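Local coordinates for uncharacterized protein Atu2452 (Agrobacterium tumefaciens, PDB 2R8B) that is of unknown function but belongs to the dienelactone hydrolase family of alpha/beta-hydrolases and probably acts as a hydrolase, at residues Asp49-Lys54 / Thr124-Asp129; Val170-Leu175 / Ser234-Ala239; Ala209-Leu214 / Val221-His226. All blocks are in the same frame, centred on the assembly; numbering follows the deposited sequence.

Contact 1. Residues Asp49-Lys54 / Thr124-Asp129; sequences DSYFHK and TGKMAD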
loop_
_atom_site.group_PDB
_atom_site.type_symbol
_atom_site.label_atom_id
_atom_site.label_comp_id
_atom_site.label_asym_id
_atom_site.label_seq_id
_atom_site.Cartn_x
_atom_site.Cartn_y
_atom_site.Cartn_z
ATOM N N ASP A 49 -2.414 -17.387 -5.260
ATOM C CA ASP A 49 -3.615 -17.514 -4.461
ATOM C C ASP A 49 -3.322 -17.442 -2.969
ATOM O O ASP A 49 -4.144 -17.905 -2.168
ATOM C CB ASP A 49 -4.236 -18.870 -4.725
ATOM C CG ASP A 49 -4.721 -19.005 -6.122
ATOM O OD1 ASP A 49 -5.088 -17.936 -6.658
ATOM O OD2 ASP A 49 -4.733 -20.148 -6.667
ATOM N N SER A 50 -2.161 -16.897 -2.586
ATOM C CA SER A 50 -1.703 -17.066 -1.197
ATOM C C SER A 50 -2.556 -16.287 -0.192
ATOM O O SER A 50 -2.694 -16.691 0.947
ATOM C CB SER A 50 -0.178 -16.856 -1.025
ATOM O OG SER A 50 0.266 -15.507 -1.196
ATOM N N TYR A 51 -3.139 -15.178 -0.621
ATOM C CA TYR A 51 -4.170 -14.520 0.154
ATOM C C TYR A 51 -5.458 -14.812 -0.572
ATOM O O TYR A 51 -5.479 -14.959 -1.813
ATOM C CB TYR A 51 -3.980 -12.999 0.174
ATOM C CG TYR A 51 -2.746 -12.474 0.905
ATOM C CD1 TYR A 51 -2.759 -12.241 2.286
ATOM C CD2 TYR A 51 -1.580 -12.170 0.202
ATOM C CE1 TYR A 51 -1.635 -11.743 2.944
ATOM C CE2 TYR A 51 -0.458 -11.686 0.839
ATOM C CZ TYR A 51 -0.484 -11.472 2.212
ATOM O OH TYR A 51 0.658 -10.995 2.820
ATOM N N PHE A 52 -6.527 -14.900 0.204
ATOM C CA PHE A 52 -7.863 -14.809 -0.333
ATOM C C PHE A 52 -8.019 -13.411 -0.880
ATOM O O PHE A 52 -7.591 -12.458 -0.270
ATOM C CB PHE A 52 -8.901 -15.033 0.765
ATOM C CG PHE A 52 -10.296 -15.151 0.232
ATOM C CD1 PHE A 52 -10.744 -16.371 -0.330
ATOM C CD2 PHE A 52 -11.152 -14.032 0.212
ATOM C CE1 PHE A 52 -12.027 -16.485 -0.871
ATOM C CE2 PHE A 52 -12.452 -14.141 -0.322
ATOM C CZ PHE A 52 -12.885 -15.375 -0.866
ATOM N N HIS A 53 -8.612 -13.260 -2.044
ATOM C CA HIS A 53 -8.666 -11.916 -2.612
ATOM C C HIS A 53 -9.738 -11.781 -3.677
ATOM O O HIS A 53 -10.158 -12.772 -4.250
ATOM C CB HIS A 53 -7.294 -11.532 -3.186
ATOM C CG HIS A 53 -6.832 -12.397 -4.322
ATOM N ND1 HIS A 53 -6.215 -13.611 -4.129
ATOM C CD2 HIS A 53 -6.860 -12.201 -5.665
ATOM C CE1 HIS A 53 -5.902 -14.136 -5.305
ATOM N NE2 HIS A 53 -6.286 -13.303 -6.252
ATOM N N LYS A 54 -10.188 -10.560 -3.937
ATOM C CA LYS A 54 -10.878 -10.295 -5.199
ATOM C C LYS A 54 -9.857 -10.062 -6.345
ATOM O O LYS A 54 -8.731 -9.586 -6.098
ATOM C CB LYS A 54 -11.807 -9.088 -5.055
ATOM C CG LYS A 54 -13.153 -9.405 -4.445
ATOM C CD LYS A 54 -14.322 -8.900 -5.322
ATOM C CE LYS A 54 -15.679 -9.240 -4.686
ATOM N NZ LYS A 54 -16.073 -10.641 -4.985
ATOM N N THR A 124 5.468 -9.229 4.771
ATOM C CA THR A 124 6.137 -8.488 3.713
ATOM C C THR A 124 6.633 -9.474 2.678
ATOM O O THR A 124 6.391 -9.278 1.489
ATOM C CB THR A 124 7.240 -7.602 4.299
ATOM O OG1 THR A 124 6.610 -6.628 5.131
ATOM C CG2 THR A 124 8.032 -6.898 3.212
ATOM N N GLY A 125 7.259 -10.555 3.137
ATOM C CA GLY A 125 7.682 -11.640 2.275
ATOM C C GLY A 125 6.548 -12.329 1.558
ATOM O O GLY A 125 6.724 -12.733 0.419
ATOM N N LYS A 126 5.384 -12.452 2.204
ATOM C CA LYS A 126 4.194 -13.062 1.574
ATOM C C LYS A 126 3.626 -12.155 0.483
ATOM O O LYS A 126 3.503 -12.582 -0.658
ATOM C CB LYS A 126 3.133 -13.389 2.627
ATOM C CG LYS A 126 1.973 -14.256 2.170
ATOM C CD LYS A 126 1.182 -14.836 3.358
ATOM C CE LYS A 126 -0.306 -15.035 2.997
ATOM N NZ LYS A 126 -1.049 -15.995 3.881
HETATM N N MSE A 127 3.313 -10.900 0.826
HETATM C CA MSE A 127 2.924 -9.875 -0.153
HETATM C C MSE A 127 3.797 -9.778 -1.394
HETATM O O MSE A 127 3.286 -9.838 -2.527
HETATM C CB MSE A 127 2.959 -8.512 0.471
HETATM C CG MSE A 127 1.656 -8.022 0.839
HETATM SE SE MSE A 127 0.386 -7.839 -0.605
HETATM C CE MSE A 127 -1.108 -8.287 0.589
ATOM N N ALA A 128 5.101 -9.589 -1.192
ATOM C CA ALA A 128 6.022 -9.537 -2.305
ATOM C C ALA A 128 5.761 -10.709 -3.264
ATOM O O ALA A 128 5.548 -10.501 -4.453
ATOM C CB ALA A 128 7.425 -9.585 -1.806
ATOM N N ASP A 129 5.755 -11.931 -2.732
ATOM C CA ASP A 129 5.621 -13.127 -3.545
ATOM C C ASP A 129 4.317 -13.152 -4.315
ATOM O O ASP A 129 4.310 -13.409 -5.533
ATOM C CB ASP A 129 5.744 -14.365 -2.665
ATOM C CG ASP A 129 7.168 -14.616 -2.249
ATOM O OD1 ASP A 129 8.052 -14.153 -3.007
ATOM O OD2 ASP A 129 7.411 -15.254 -1.188
#
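The ring of Y51 is sandwiched between two side chains of helix 124-129, the aliphatic end of K126 on one face and the methyl of selenomethionine M127 on the other. K126 CE lies 3.6 Å from the centroid of the Y51 ring, in a CH-pi contact over the face. Its ammonium follows as a cation-pi partner, NZ standing 4.7 Å from the Y51 centroid and 23° off the ring normal. CG of K126 sits anti to its backbone N (chi1 -169°), and the bend at chi3 carries the chain from the helix across the phenol to the backbone of S50. There K126 NZ gives a weak hydrogen bond of 3.4 Å to S50 O; NZ also has a long, weak ion pair with D97. On the opposite face, M127 CE comes within 3.8 Å of the Y51 centroid, while the selenium stands obliquely over the ring, making this a Met-aromatic contact. Bends at chi2 (-60°) and chi3 bring the methyl of M127 back to the ring although its CB points away from residues 49-54. The phenol oxygen lies against the base of the lysine, Y51 OH 3.4 Å from K126 CB. F130 meets the Y51 ring edge-to-face. Behind the tyrosine, H53 ND1 donates a nearly straight bond of 2.8 Å to Y51 O. Chemically the grip is mostly apolar and aromatic: the buried ring joins the segment leading into strand 53-56 to helix 117-138, and the lysine charge is probably stabilised by the pi face and the carbonyl together.

Contact 2. Residues Val170-Leu175 / Ser234-Ala239; sequences VLMHPL and SGEIDA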
loop_
_atom_site.group_PDB
_atom_site.type_symbol
_atom_site.label_atom_id
_atom_site.label_comp_id
_atom_site.label_asym_id
_atom_site.label_seq_id
_atom_site.Cartn_x
_atom_site.Cartn_y
_atom_site.Cartn_z
ATOM N N VAL A 170 0.431 4.581 -3.429
ATOM C CA VAL A 170 -0.140 5.637 -2.631
ATOM C C VAL A 170 -0.340 5.170 -1.216
ATOM O O VAL A 170 -0.904 4.100 -0.970
ATOM C CB VAL A 170 -1.332 6.373 -3.290
ATOM C CG1 VAL A 170 -1.694 5.781 -4.631
ATOM C CG2 VAL A 170 -2.505 6.491 -2.359
ATOM N N LEU A 171 0.219 5.927 -0.278
ATOM C CA LEU A 171 0.107 5.563 1.121
ATOM C C LEU A 171 -0.900 6.449 1.829
ATOM O O LEU A 171 -0.689 7.645 1.981
ATOM C CB LEU A 171 1.466 5.654 1.778
ATOM C CG LEU A 171 2.575 4.883 1.046
ATOM C CD1 LEU A 171 3.900 5.154 1.710
ATOM C CD2 LEU A 171 2.322 3.383 0.991
HETATM N N MSE A 172 -2.019 5.883 2.241
HETATM C CA MSE A 172 -3.012 6.704 2.902
HETATM C C MSE A 172 -2.912 6.579 4.407
HETATM O O MSE A 172 -3.227 5.547 4.980
HETATM C CB MSE A 172 -4.387 6.362 2.340
HETATM C CG MSE A 172 -4.358 6.542 0.847
HETATM SE SE MSE A 172 -6.083 6.390 0.055
HETATM C CE MSE A 172 -6.630 8.295 -0.028
ATOM N N HIS A 173 -2.420 7.635 5.047
ATOM C CA HIS A 173 -2.278 7.634 6.462
ATOM C C HIS A 173 -1.411 6.443 6.872
ATOM O O HIS A 173 -1.889 5.559 7.550
ATOM C CB HIS A 173 -3.653 7.574 7.131
ATOM C CG HIS A 173 -4.515 8.759 6.826
ATOM N ND1 HIS A 173 -4.719 9.792 7.719
ATOM C CD2 HIS A 173 -5.222 9.086 5.720
ATOM C CE1 HIS A 173 -5.504 10.703 7.177
ATOM N NE2 HIS A 173 -5.824 10.297 5.962
ATOM N N PRO A 174 -0.139 6.410 6.438
ATOM C CA PRO A 174 0.803 5.428 6.955
ATOM C C PRO A 174 1.253 5.764 8.362
ATOM O O PRO A 174 1.089 6.914 8.815
ATOM C CB PRO A 174 2.008 5.606 6.042
ATOM C CG PRO A 174 1.958 7.052 5.712
ATOM C CD PRO A 174 0.509 7.281 5.445
ATOM N N LEU A 175 1.848 4.776 9.030
ATOM C CA LEU A 175 2.449 4.917 10.365
ATOM C C LEU A 175 3.660 4.008 10.300
ATOM O O LEU A 175 3.500 2.799 10.268
ATOM C CB LEU A 175 1.503 4.343 11.415
ATOM C CG LEU A 175 1.688 4.608 12.907
ATOM C CD1 LEU A 175 1.264 3.375 13.734
ATOM C CD2 LEU A 175 3.060 5.063 13.284
ATOM N N SER A 234 -12.146 14.092 0.998
ATOM C CA SER A 234 -12.404 14.070 -0.416
ATOM C C SER A 234 -11.198 14.650 -1.139
ATOM O O SER A 234 -10.857 14.189 -2.239
ATOM C CB SER A 234 -13.690 14.813 -0.766
ATOM O OG SER A 234 -13.423 16.167 -1.049
ATOM N N GLY A 235 -10.534 15.615 -0.502
ATOM C CA GLY A 235 -9.279 16.156 -1.013
ATOM C C GLY A 235 -8.182 15.127 -1.254
ATOM O O GLY A 235 -7.416 15.255 -2.218
ATOM N N GLU A 236 -8.076 14.127 -0.368
ATOM C CA GLU A 236 -7.124 12.984 -0.575
ATOM C C GLU A 236 -7.487 12.196 -1.836
ATOM O O GLU A 236 -6.619 11.766 -2.591
ATOM C CB GLU A 236 -7.108 11.964 0.582
ATOM C CG GLU A 236 -7.141 12.511 1.992
ATOM C CD GLU A 236 -6.658 11.521 3.069
ATOM O OE1 GLU A 236 -7.080 11.671 4.245
ATOM O OE2 GLU A 236 -5.853 10.611 2.767
ATOM N N ILE A 237 -8.781 11.990 -2.049
ATOM C CA ILE A 237 -9.189 11.178 -3.158
ATOM C C ILE A 237 -8.848 11.923 -4.425
ATOM O O ILE A 237 -8.420 11.302 -5.388
ATOM C CB ILE A 237 -10.667 10.763 -3.087
ATOM C CG1 ILE A 237 -10.875 9.846 -1.878
ATOM C CG2 ILE A 237 -11.107 10.038 -4.402
ATOM C CD1 ILE A 237 -12.350 9.659 -1.484
ATOM N N ASP A 238 -8.970 13.247 -4.400
ATOM C CA ASP A 238 -8.578 14.056 -5.544
ATOM C C ASP A 238 -7.143 13.851 -5.918
ATOM O O ASP A 238 -6.824 13.478 -7.039
ATOM C CB ASP A 238 -8.826 15.520 -5.258
ATOM C CG ASP A 238 -10.289 15.831 -5.238
ATOM O OD1 ASP A 238 -11.109 14.966 -5.655
ATOM O OD2 ASP A 238 -10.636 16.938 -4.810
ATOM N N ALA A 239 -6.279 14.062 -4.952
ATOM C CA ALA A 239 -4.857 13.897 -5.161
ATOM C C ALA A 239 -4.551 12.476 -5.670
ATOM O O ALA A 239 -3.643 12.301 -6.486
ATOM C CB ALA A 239 -4.092 14.232 -3.866
#
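A histidine-carboxylate hydrogen bond between H173 and E236 lies beside a probable Ser-His-Asp site, whose likely histidine and aspartate, H230 and D199, both meet H173. H173 NE2 donates to E236 OE1 over 2.5 Å, with an angle of 170° at the hydrogen. The oxygen lies at the ring edge, close to the imidazole plane, and receives the proton on its syn lone pair. Ring and carboxylate are nevertheless turned 34° apart. H173 adopts a left-handed backbone conformation just after its strand, and its CG lies anti to the carbonyl carbon (chi1 -62°), which turns the NE2 edge of the ring to the helix. Its other nitrogen, ND1, is hydrogen-bonded to D199 OD2, and this second tether fixes the rotation of the ring. E236 reaches inward with its chain extended beyond CG. Its buried carboxylate is gripped at both oxygens: OE2 accepts from T194 OG1, and OE1 also takes the backbone N of R233, immediately before the helix, and a weak bond from H226 NE2. Such a set of donors at a helix start would tend to stabilise negative charge on the glutamate. Selenomethionine M172 packs alongside, its CE 3.7 Å from E236 CB, so that the methyl touches the aliphatic base of the side chain. H173 and E236 thus probably form a second shell around D199. In the fold the contact joins the C-terminal end of strand 168-172 to the first turn of helix 234-244. V170 and M172 rest on V240 of that helix, while L171, between them, packs on helices 150-161 and 204-217; T194 belongs to the adjoining strand 190-196.

Contact 3. Residues Ala209-Leu214 / Val221-His226; sequences ALEESL and VETVWH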
loop_
_atom_site.group_PDB
_atom_site.type_symbol
_atom_site.label_atom_id
_atom_site.label_comp_id
_atom_site.label_asym_id
_atom_site.label_seq_id
_atom_site.Cartn_x
_atom_site.Cartn_y
_atom_site.Cartn_z
ATOM N N ALA A 209 8.820 11.870 8.450
ATOM C CA ALA A 209 10.070 11.089 8.431
ATOM C C ALA A 209 10.025 9.919 7.469
ATOM O O ALA A 209 10.979 9.646 6.776
ATOM C CB ALA A 209 10.426 10.612 9.809
ATOM N N LEU A 210 8.923 9.207 7.431
ATOM C CA LEU A 210 8.753 8.198 6.391
ATOM C C LEU A 210 8.973 8.826 4.986
ATOM O O LEU A 210 9.690 8.281 4.137
ATOM C CB LEU A 210 7.361 7.617 6.502
ATOM C CG LEU A 210 7.083 6.480 5.524
ATOM C CD1 LEU A 210 8.136 5.337 5.645
ATOM C CD2 LEU A 210 5.578 5.986 5.605
ATOM N N GLU A 211 8.333 9.974 4.763
ATOM C CA GLU A 211 8.542 10.813 3.593
ATOM C C GLU A 211 9.976 10.970 3.150
ATOM O O GLU A 211 10.303 10.729 1.982
ATOM C CB GLU A 211 8.021 12.217 3.870
ATOM C CG GLU A 211 7.410 12.836 2.617
ATOM C CD GLU A 211 7.632 14.319 2.504
ATOM O OE1 GLU A 211 7.419 15.044 3.505
ATOM O OE2 GLU A 211 7.994 14.745 1.387
ATOM N N GLU A 212 10.814 11.412 4.078
ATOM C CA GLU A 212 12.215 11.577 3.787
ATOM C C GLU A 212 12.908 10.281 3.549
ATOM O O GLU A 212 13.805 10.229 2.736
ATOM C CB GLU A 212 12.938 12.340 4.874
ATOM C CG GLU A 212 12.976 13.842 4.594
ATOM C CD GLU A 212 12.036 14.630 5.529
ATOM O OE1 GLU A 212 10.882 14.966 5.100
ATOM O OE2 GLU A 212 12.454 14.886 6.705
ATOM N N SER A 213 12.492 9.229 4.233
ATOM C CA SER A 213 13.097 7.925 4.030
ATOM C C SER A 213 12.885 7.421 2.606
ATOM O O SER A 213 13.829 7.057 1.905
ATOM C CB SER A 213 12.507 6.919 5.006
ATOM O OG SER A 213 12.708 7.337 6.349
ATOM N N LEU A 214 11.635 7.385 2.181
ATOM C CA LEU A 214 11.300 7.004 0.805
ATOM C C LEU A 214 11.989 7.909 -0.224
ATOM O O LEU A 214 12.472 7.465 -1.271
ATOM C CB LEU A 214 9.766 7.040 0.644
ATOM C CG LEU A 214 9.108 5.937 1.488
ATOM C CD1 LEU A 214 7.593 5.947 1.437
ATOM C CD2 LEU A 214 9.636 4.588 1.029
ATOM N N VAL A 221 8.442 11.659 -4.252
ATOM C CA VAL A 221 7.549 11.477 -3.137
ATOM C C VAL A 221 6.805 12.779 -2.965
ATOM O O VAL A 221 7.395 13.850 -2.981
ATOM C CB VAL A 221 8.314 11.175 -1.837
ATOM C CG1 VAL A 221 7.326 10.840 -0.729
ATOM C CG2 VAL A 221 9.272 10.042 -2.041
ATOM N N GLU A 222 5.499 12.692 -2.818
ATOM C CA GLU A 222 4.703 13.872 -2.594
ATOM C C GLU A 222 3.842 13.587 -1.395
ATOM O O GLU A 222 3.275 12.504 -1.308
ATOM C CB GLU A 222 3.821 14.096 -3.780
ATOM C CG GLU A 222 2.928 15.270 -3.626
ATOM C CD GLU A 222 2.126 15.581 -4.908
ATOM O OE1 GLU A 222 1.721 16.774 -5.054
ATOM O OE2 GLU A 222 1.922 14.652 -5.764
ATOM N N THR A 223 3.726 14.529 -0.470
ATOM C CA THR A 223 2.792 14.345 0.628
ATOM C C THR A 223 1.711 15.393 0.534
ATOM O O THR A 223 2.010 16.552 0.315
ATOM C CB THR A 223 3.457 14.472 1.970
ATOM O OG1 THR A 223 4.652 13.695 1.956
ATOM C CG2 THR A 223 2.545 13.920 3.068
ATOM N N VAL A 224 0.456 14.976 0.646
ATOM C CA VAL A 224 -0.656 15.900 0.647
ATOM C C VAL A 224 -1.236 15.828 2.051
ATOM O O VAL A 224 -1.567 14.756 2.519
ATOM C CB VAL A 224 -1.673 15.519 -0.476
ATOM C CG1 VAL A 224 -2.992 16.274 -0.325
ATOM C CG2 VAL A 224 -1.051 15.766 -1.895
ATOM N N TRP A 225 -1.278 16.945 2.760
ATOM C CA TRP A 225 -1.784 16.979 4.127
ATOM C C TRP A 225 -3.212 17.475 4.178
ATOM O O TRP A 225 -3.689 18.068 3.251
ATOM C CB TRP A 225 -0.943 17.925 4.960
ATOM C CG TRP A 225 0.480 17.483 5.149
ATOM C CD1 TRP A 225 1.581 17.845 4.390
ATOM C CD2 TRP A 225 0.970 16.617 6.176
ATOM N NE1 TRP A 225 2.732 17.249 4.897
ATOM C CE2 TRP A 225 2.380 16.473 5.977
ATOM C CE3 TRP A 225 0.364 15.941 7.234
ATOM C CZ2 TRP A 225 3.186 15.668 6.813
ATOM C CZ3 TRP A 225 1.145 15.127 8.040
ATOM C CH2 TRP A 225 2.565 15.011 7.835
ATOM N N HIS A 226 -3.914 17.221 5.262
ATOM C CA HIS A 226 -5.107 17.991 5.554
ATOM C C HIS A 226 -5.068 18.233 7.039
ATOM O O HIS A 226 -4.400 17.457 7.748
ATOM C CB HIS A 226 -6.407 17.304 5.077
ATOM C CG HIS A 226 -6.688 15.960 5.691
ATOM N ND1 HIS A 226 -7.253 15.809 6.941
ATOM C CD2 HIS A 226 -6.535 14.705 5.197
ATOM C CE1 HIS A 226 -7.430 14.524 7.192
ATOM N NE2 HIS A 226 -7.000 13.831 6.152
#
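E211 and V221 bring helix and strand together through aliphatic branches, E211 CG lying 3.9 Å from V221 CG1. V221 spreads its two methyls over successive parts of the helix: with CG1 anti to its backbone N (chi1 -174°), that branch meets E211, while CG2 reaches L214 CB at 4.1 Å. T223, two residues further along the same face of the strand, has its hydroxyl anti to the carbonyl carbon (chi1 -47°), which lays T223 OG1 on the glutamate chain, 3.0 Å from E211 CG. Its approach to E211 OE1 has too poor an angle for a hydrogen bond. The carboxylate has its partner in K215, one turn on, with which OE2 makes a salt bridge; the bend of E211 at chi2 lays its chain across T223. The threonine methyl is used differently, T223 CG2 sitting 3.7 Å above the plane of the W225 ring, toward its rim. On the helix, S213 OG returns 2.9 Å to A209 O, already the acceptor of S213 N. Helix 209-214 and strand 221-226 run nearly antiparallel, at 163° with axes 8.7 Å apart, as in the second half of a beta-alpha-beta crossover, here from strand 190-196 to the edge strand 220-226.

Overall arrangement
The three contacts lie on one sheet. Contact 1 is at the edge marked by strand 53-56, contact 3 at the opposite edge strand, and contact 2 on the interior strand 168-172. Contact 2 is wholly buried and works through directed polar bonds near the probable active site; contacts 1 and 3 are partly buried, the first aromatic and cationic, the third mainly aliphatic. Contacts 2 and 3 are neighbours, with centres 11 Å apart: E236 and H173 both meet H226, extending the polar cluster between them, and L171 touches L214 and P174 L210. Strand 220-226 leads on to helix 234-244. Contact 1 stands apart across the centre of the chain, its centre about 23 Å from that of contact 2.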